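Local coordinates for probable protein phosphatase 2C 50 (PDB 5ZCG) that probably removes phosphate groups from serine and threonine residues of other proteins, as a magnesium-bound phosphatase of the PP2C family, at residues L34-R37 and R38-D41; C110-R113 and V114-V118. The protein carries 5 engineered substitutions. All coordinates share one frame; numbering follows the deposited sequence.

Interaction 1 of 2, residues L34-R37 and R38-D41; sequences LASR and RDLD
Ser36 and Asp39 meet at the start of the short helix 37-41, where Ser36 is the N-cap residue. Its OG accepts from the backbone N of Asp39 at 3.0 Å, with an N-H...O angle of 163°, and satisfies an amide that has no carbonyl of a preceding turn to bind. With chi1 at 84°, OG lies between the backbone N and the carbonyl carbon of Ser36 and is turned back over the first turn. Ser36 OG also gives a weak hydrogen bond to Asp39 OD2 at 2.9 Å, while Asp39 OD1 takes a weak, salt-bridging bond from Arg38 NE at 3.3 Å. OG also sits over one face of the Arg38 guanidinium, offset toward its rim. Without the hydroxyl, as with an alanine here, Asp39 N would probably lose its cap and Asp39 OD2 its hydroxyl donor. Glu96 OE2 accepts from the amide just before it, Arg38 N. Arg37 suits its place by reaching away from the turn, where its guanidinium is bound by Met94 O and Asp48. The backbone turns through a sound bond from Asp41 N to Arg37 O (2.9 Å) and a weak one from Leu40 N to Ser36 O. Below the cap, the small Ala35 makes room for a leucine: Ala35 CB and Leu40 CD2 are 3.4 Å apart, tighter than usual for two carbons.

Interaction 2 of 2, residues C110-R113 and V114-V118; sequences CFQR and VDDEV
Gln112 and Asp116 stand one turn apart on helix 99-118, an i to i+4 pair whose side chains are joined by a weak hydrogen bond, NE2 to OD1 at 3.2 Å and bent to 133°. Gln112 CG lies anti to its backbone N (chi1 -177°), and a bend at chi2 then swings the amide along the helix toward Asp116, the two flat groups 37° apart. The other carboxylate oxygen, OD2, receives a hydrogen bond from a water at 2.8 Å; this water accepts from Arg113 NE at 3.0 Å, in the plane of the guanidinium at its edge. Arg113 is curled at both chi2 and chi3, which brings NE to the water. Its methylene CG passes Glu117 OE1 at 3.8 Å, but the carboxylate at the end of the extended Glu117 chain is held by Arg75 and Tyr71. Val114, branched at CB, fits the buried side with CG2 3.5 Å from Cys110 O. Beneath the side chains runs regular alpha-helical bonding, such as Asp116 N to Gln112 O at 2.8 Å. A weak amide bond and a water bridge thus share the Asp116 carboxylate, so its charge is probably eased by neutral donors, with the arginine acting through water.

In the fold
From the N terminus, the chain leaves strand 18-28 and reaches interaction 1, where the loop ends and helix 37-41 begins. It then runs through strand 53-63 and helix 67-91 before helix 99-118 carries interaction 2 in its last two turns. The contacts are in series, neither nested nor crossed, and each is local: the first closes a turn at a helix start, the second continues a helix. Their centres lie about 32 Å apart. Interaction 1 is at the surface, beside the loop holding Met94 and Glu96 that joins helices 67-91 and 99-118; interaction 2 is largely buried, its helix packed on helix 67-91 and, through Phe111, on strands 143-151 and 155-161.

Interaction 1 of 2, residues L34-R37 and R38-D41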
loop_
_atom_site.group_PDB
_atom_site.type_symbol
_atom_site.label_atom_id
_atom_site.label_comp_id
_atom_site.label_asym_id
_atom_site.label_seq_id
_atom_site.Cartn_x
_atom_site.Cartn_y
_atom_site.Cartn_z
ATOM N N LEU A 34 3.646 -29.290 8.466
ATOM C CA LEU A 34 3.656 -29.213 9.921
ATOM C C LEU A 34 4.451 -30.322 10.596
ATOM O O LEU A 34 4.970 -30.101 11.693
ATOM C CB LEU A 34 2.220 -29.231 10.469
ATOM C CG LEU A 34 1.276 -28.159 9.920
ATOM C CD1 LEU A 34 -0.124 -28.319 10.493
ATOM C CD2 LEU A 34 1.814 -26.761 10.210
ATOM N N ALA A 35 4.566 -31.501 9.982
ATOM C CA ALA A 35 5.319 -32.598 10.573
ATOM C C ALA A 35 5.879 -33.478 9.462
ATOM O O ALA A 35 5.369 -33.497 8.338
ATOM C CB ALA A 35 4.457 -33.404 11.544
ATOM N N SER A 36 6.952 -34.198 9.778
ATOM C CA SER A 36 7.624 -34.958 8.737
ATOM C C SER A 36 6.809 -36.190 8.352
ATOM O O SER A 36 6.000 -36.707 9.128
ATOM C CB SER A 36 9.020 -35.380 9.195
ATOM O OG SER A 36 8.963 -36.571 9.961
ATOM N N ARG A 37 7.036 -36.658 7.122
ATOM C CA ARG A 37 6.377 -37.876 6.661
ATOM C C ARG A 37 6.824 -39.086 7.474
ATOM O O ARG A 37 6.021 -39.982 7.763
ATOM C CB ARG A 37 6.653 -38.091 5.172
ATOM C CG ARG A 37 6.201 -39.456 4.647
ATOM C CD ARG A 37 6.679 -39.694 3.222
ATOM N NE ARG A 37 5.902 -38.945 2.237
ATOM C CZ ARG A 37 6.435 -38.294 1.209
ATOM N NH1 ARG A 37 7.748 -38.295 1.030
ATOM N NH2 ARG A 37 5.656 -37.635 0.359
ATOM N N ARG A 38 8.102 -39.118 7.863
ATOM C CA ARG A 38 8.633 -40.241 8.633
ATOM C C ARG A 38 7.923 -40.383 9.978
ATOM O O ARG A 38 7.523 -41.488 10.374
ATOM C CB ARG A 38 10.141 -40.048 8.814
ATOM C CG ARG A 38 10.724 -40.568 10.115
ATOM C CD ARG A 38 12.091 -39.939 10.381
ATOM N NE ARG A 38 11.987 -38.653 11.069
ATOM C CZ ARG A 38 12.514 -37.515 10.626
ATOM N NH1 ARG A 38 13.191 -37.486 9.486
ATOM N NH2 ARG A 38 12.363 -36.401 11.331
ATOM N N ASP A 39 7.739 -39.264 10.686
ATOM C CA ASP A 39 7.146 -39.311 12.019
ATOM C C ASP A 39 5.689 -39.756 11.965
ATOM O O ASP A 39 5.238 -40.521 12.824
ATOM C CB ASP A 39 7.278 -37.948 12.693
ATOM C CG ASP A 39 8.725 -37.574 12.959
ATOM O OD1 ASP A 39 9.514 -38.481 13.305
ATOM O OD2 ASP A 39 9.074 -36.382 12.823
ATOM N N LEU A 40 4.938 -39.290 10.962
ATOM C CA LEU A 40 3.538 -39.692 10.843
ATOM C C LEU A 40 3.419 -41.133 10.368
ATOM O O LEU A 40 2.519 -41.862 10.801
ATOM C CB LEU A 40 2.794 -38.761 9.886
ATOM C CG LEU A 40 2.166 -37.496 10.470
ATOM C CD1 LEU A 40 1.266 -37.826 11.655
ATOM C CD2 LEU A 40 3.242 -36.530 10.872
ATOM N N ASP A 41 4.316 -41.562 9.477
ATOM C CA ASP A 41 4.298 -42.952 9.040
ATOM C C ASP A 41 4.643 -43.895 10.182
ATOM O O ASP A 41 4.206 -45.052 10.181
ATOM C CB ASP A 41 5.259 -43.160 7.871
ATOM C CG ASP A 41 5.048 -44.494 7.182
ATOM O OD1 ASP A 41 3.972 -44.684 6.572
ATOM O OD2 ASP A 41 5.949 -45.357 7.256
#

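Interaction 2 of 2, residues C110-R113 and V114-V118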
loop_
_atom_site.group_PDB
_atom_site.type_symbol
_atom_site.label_atom_id
_atom_site.label_comp_id
_atom_site.label_asym_id
_atom_site.label_seq_id
_atom_site.Cartn_x
_atom_site.Cartn_y
_atom_site.Cartn_z
ATOM N N CYS A 110 2.092 -16.687 -3.610
ATOM C CA CYS A 110 0.714 -16.203 -3.598
ATOM C C CYS A 110 0.665 -14.677 -3.643
ATOM O O CYS A 110 -0.066 -14.086 -4.454
ATOM C CB CYS A 110 -0.012 -16.736 -2.363
ATOM S SG CYS A 110 -1.500 -15.808 -1.904
ATOM N N PHE A 111 1.451 -14.019 -2.782
ATOM C CA PHE A 111 1.460 -12.557 -2.761
ATOM C C PHE A 111 1.968 -11.992 -4.084
ATOM O O PHE A 111 1.431 -10.998 -4.596
ATOM C CB PHE A 111 2.311 -12.051 -1.594
ATOM C CG PHE A 111 1.572 -11.984 -0.273
ATOM C CD1 PHE A 111 0.682 -12.982 0.098
ATOM C CD2 PHE A 111 1.778 -10.923 0.597
ATOM C CE1 PHE A 111 0.004 -12.921 1.310
ATOM C CE2 PHE A 111 1.106 -10.856 1.814
ATOM C CZ PHE A 111 0.218 -11.855 2.170
ATOM N N GLN A 112 3.001 -12.622 -4.659
ATOM C CA GLN A 112 3.534 -12.169 -5.938
ATOM C C GLN A 112 2.516 -12.346 -7.051
ATOM O O GLN A 112 2.435 -11.517 -7.961
ATOM C CB GLN A 112 4.821 -12.930 -6.265
ATOM C CG GLN A 112 5.504 -12.494 -7.555
ATOM C CD GLN A 112 5.995 -11.059 -7.495
ATOM O OE1 GLN A 112 6.919 -10.737 -6.746
ATOM N NE2 GLN A 112 5.376 -10.186 -8.287
ATOM N N ARG A 113 1.736 -13.428 -7.005
ATOM C CA ARG A 113 0.727 -13.659 -8.031
ATOM C C ARG A 113 -0.382 -12.624 -7.946
ATOM O O ARG A 113 -0.835 -12.099 -8.972
ATOM C CB ARG A 113 0.160 -15.073 -7.898
ATOM C CG ARG A 113 -1.123 -15.314 -8.682
ATOM C CD ARG A 113 -0.844 -15.572 -10.157
ATOM N NE ARG A 113 0.331 -16.420 -10.358
ATOM C CZ ARG A 113 0.336 -17.742 -10.211
ATOM N NH1 ARG A 113 -0.774 -18.380 -9.862
ATOM N NH2 ARG A 113 1.452 -18.429 -10.413
ATOM N N VAL A 114 -0.830 -12.309 -6.731
ATOM C CA VAL A 114 -1.824 -11.248 -6.586
ATOM C C VAL A 114 -1.255 -9.916 -7.070
ATOM O O VAL A 114 -1.933 -9.154 -7.773
ATOM C CB VAL A 114 -2.323 -11.166 -5.132
ATOM C CG1 VAL A 114 -3.159 -9.908 -4.925
ATOM C CG2 VAL A 114 -3.133 -12.407 -4.792
ATOM N N ASP A 115 0.005 -9.627 -6.732
ATOM C CA ASP A 115 0.634 -8.395 -7.210
ATOM C C ASP A 115 0.666 -8.348 -8.735
ATOM O O ASP A 115 0.327 -7.327 -9.345
ATOM C CB ASP A 115 2.047 -8.275 -6.632
ATOM C CG ASP A 115 2.699 -6.930 -6.935
ATOM O OD1 ASP A 115 2.299 -5.912 -6.322
ATOM O OD2 ASP A 115 3.618 -6.887 -7.783
ATOM N N ASP A 116 1.053 -9.463 -9.369
ATOM C CA ASP A 116 1.118 -9.528 -10.828
ATOM C C ASP A 116 -0.260 -9.358 -11.452
ATOM O O ASP A 116 -0.393 -8.771 -12.533
ATOM C CB ASP A 116 1.730 -10.860 -11.270
ATOM C CG ASP A 116 3.238 -10.902 -11.098
ATOM O OD1 ASP A 116 3.870 -9.824 -11.051
ATOM O OD2 ASP A 116 3.791 -12.019 -11.016
ATOM N N GLU A 117 -1.298 -9.882 -10.795
ATOM C CA GLU A 117 -2.654 -9.670 -11.288
ATOM C C GLU A 117 -3.041 -8.202 -11.183
ATOM O O GLU A 117 -3.673 -7.653 -12.094
ATOM C CB GLU A 117 -3.638 -10.544 -10.515
ATOM C CG GLU A 117 -3.504 -12.027 -10.814
ATOM C CD GLU A 117 -4.493 -12.871 -10.027
ATOM O OE1 GLU A 117 -4.454 -14.112 -10.166
ATOM O OE2 GLU A 117 -5.307 -12.293 -9.268
ATOM N N VAL A 118 -2.670 -7.552 -10.076
ATOM C CA VAL A 118 -3.007 -6.144 -9.891
ATOM C C VAL A 118 -2.336 -5.295 -10.960
ATOM O O VAL A 118 -2.969 -4.428 -11.572
ATOM C CB VAL A 118 -2.623 -5.681 -8.471
ATOM C CG1 VAL A 118 -2.509 -4.170 -8.422
ATOM C CG2 VAL A 118 -3.641 -6.176 -7.467
HETATM O O HOH W 1 2.594 -14.509 -10.874
#